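Local coordinates for protein isoflavone reductase (Medicago sativa, PDB 2GAS) that reduces achiral isoflavones to chiral isoflavanones with NADPH, on the route to the alfalfa defence compound medicarpin, at residues D78-A83 with K106-S111. Residues are numbered along the deposited sequence; the frame is centred on the assembly and turned at random.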
# COMPACT_ATOMS: atom_id res chain seq x y z
N ASP A 78 16.76 -7.43 -11.27
CA ASP A 78 17.38 -7.64 -9.96
C ASP A 78 16.36 -7.61 -8.82
O ASP A 78 16.46 -8.37 -7.86
CB ASP A 78 18.42 -6.56 -9.69
CG ASP A 78 19.54 -6.55 -10.71
OD1 ASP A 78 19.75 -5.50 -11.36
OD2 ASP A 78 20.21 -7.59 -10.85
N ILE A 79 15.39 -6.71 -8.93
CA ILE A 79 14.36 -6.53 -7.91
C ILE A 79 12.97 -6.71 -8.48
O ILE A 79 12.65 -6.21 -9.56
CB ILE A 79 14.48 -5.12 -7.28
CG1 ILE A 79 15.88 -4.96 -6.68
CG2 ILE A 79 13.41 -4.91 -6.21
CD1 ILE A 79 16.18 -3.57 -6.15
N VAL A 80 12.13 -7.45 -7.76
CA VAL A 80 10.77 -7.72 -8.19
C VAL A 80 9.79 -7.13 -7.17
O VAL A 80 9.88 -7.42 -5.98
CB VAL A 80 10.53 -9.24 -8.30
CG1 VAL A 80 9.10 -9.51 -8.72
CG2 VAL A 80 11.50 -9.85 -9.30
N ILE A 81 8.88 -6.30 -7.66
CA ILE A 81 7.89 -5.67 -6.80
C ILE A 81 6.48 -6.07 -7.22
O ILE A 81 6.07 -5.80 -8.35
CB ILE A 81 8.00 -4.13 -6.87
CG1 ILE A 81 9.40 -3.70 -6.43
CG2 ILE A 81 6.92 -3.49 -5.99
CD1 ILE A 81 9.65 -2.20 -6.54
N CYS A 82 5.75 -6.72 -6.32
CA CYS A 82 4.38 -7.11 -6.62
C CYS A 82 3.46 -6.03 -6.07
O CYS A 82 3.09 -6.04 -4.89
CB CYS A 82 4.05 -8.46 -5.98
SG CYS A 82 2.51 -9.14 -6.58
N ALA A 83 3.09 -5.08 -6.93
CA ALA A 83 2.23 -3.98 -6.54
C ALA A 83 0.82 -4.45 -6.23
O ALA A 83 0.22 -5.20 -7.01
CB ALA A 83 2.21 -2.92 -7.64
N LYS A 106 17.63 -10.25 -6.16
CA LYS A 106 18.31 -9.64 -5.03
C LYS A 106 17.33 -9.10 -3.99
O LYS A 106 17.71 -8.87 -2.84
CB LYS A 106 19.23 -8.52 -5.51
CG LYS A 106 20.29 -9.03 -6.47
CD LYS A 106 21.23 -7.92 -6.92
CE LYS A 106 22.22 -8.46 -7.95
NZ LYS A 106 23.10 -7.39 -8.48
N LYS A 107 16.08 -8.91 -4.38
CA LYS A 107 15.08 -8.42 -3.43
C LYS A 107 13.67 -8.55 -3.99
O LYS A 107 13.42 -8.22 -5.14
CB LYS A 107 15.35 -6.95 -3.06
CG LYS A 107 14.51 -6.45 -1.90
CD LYS A 107 15.28 -5.48 -0.99
CE LYS A 107 15.57 -4.17 -1.70
NZ LYS A 107 16.33 -3.22 -0.83
N PHE A 108 12.76 -9.06 -3.17
CA PHE A 108 11.37 -9.23 -3.56
C PHE A 108 10.46 -8.46 -2.62
O PHE A 108 10.57 -8.58 -1.40
CB PHE A 108 10.98 -10.71 -3.54
CG PHE A 108 9.50 -10.97 -3.76
CD1 PHE A 108 8.81 -10.36 -4.81
CD2 PHE A 108 8.81 -11.86 -2.94
CE1 PHE A 108 7.46 -10.64 -5.03
CE2 PHE A 108 7.46 -12.14 -3.16
CZ PHE A 108 6.79 -11.53 -4.20
N PHE A 109 9.58 -7.64 -3.21
CA PHE A 109 8.59 -6.88 -2.45
C PHE A 109 7.24 -7.53 -2.68
O PHE A 109 6.66 -7.39 -3.75
CB PHE A 109 8.47 -5.43 -2.95
CG PHE A 109 9.56 -4.50 -2.49
CD1 PHE A 109 10.83 -4.58 -3.03
CD2 PHE A 109 9.28 -3.51 -1.55
CE1 PHE A 109 11.83 -3.67 -2.65
CE2 PHE A 109 10.27 -2.59 -1.16
CZ PHE A 109 11.54 -2.67 -1.71
N PRO A 110 6.73 -8.27 -1.68
CA PRO A 110 5.41 -8.88 -1.92
C PRO A 110 4.31 -7.82 -1.85
O PRO A 110 4.56 -6.66 -1.51
CB PRO A 110 5.31 -9.93 -0.81
CG PRO A 110 6.15 -9.34 0.29
CD PRO A 110 7.34 -8.80 -0.46
N SER A 111 3.08 -8.24 -2.15
CA SER A 111 1.93 -7.34 -2.16
C SER A 111 1.49 -6.95 -0.75
O SER A 111 0.51 -7.48 -0.22
CB SER A 111 0.77 -8.00 -2.92
OG SER A 111 -0.33 -7.12 -3.05
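Val80 and Phe108 pair in parallel register between strands 79-82 and 107-109, which run only 7° from parallel, and they illustrate how neighbouring strands of a Rossmann fold divide their side chains between two helical layers. Val80 N bonds to Lys107 O, Phe109 N reaches Val80 O at 2.8 Å, and Cys82 N closes on Phe109 O with an almost straight N-H...O angle of 173°. On the face carrying Val80 and Phe108, the benzyl group of Phe108 has CG anti to its backbone N (chi1 172°), which swings the ring forward along the strand. Its CD1 thus lies 4.0 Å from Val80 CG1, its CE1 approaches Cys82 CB, and its rim meets Val80 O near the ring plane, while Pro110 N sits over the centre of one face. Helix 92-102, the crossover of this beta-alpha-beta unit, supplies Ile99 against Val80 and Ile96 against Phe108. A serine at Phe108 would probably open a gap between Val80, Cys82 and Ile96 that the shorter side chain could not fill.

The opposite face belongs to Ile79, Ile81, Lys107 and Phe109. Ile81 CG1 lies 3.8 Å from Phe109 CD1, whereas Ile79 CG2 approaches Phe109 CE1; helix 191-202 packs onto Phe109. Lys107, bent at chi2 and chi3, leads away to Thr207. At the entrance to the strands, extended Lys106 runs beside Asp78, its NZ a long 3.7 Å from Asp78 OD2; OD1 is taken by Lys4 N.

Chemically, then, hydrocarbon makes up most of both faces, Thr207 and the carbonyls of Ala201 and Ala202 satisfy the buried Lys107 amine, and main-chain bonds set a register that places Ala83 beside Gly15 of the probable NADP(+) site and Ser111 near Lys133, the probable proton acceptor.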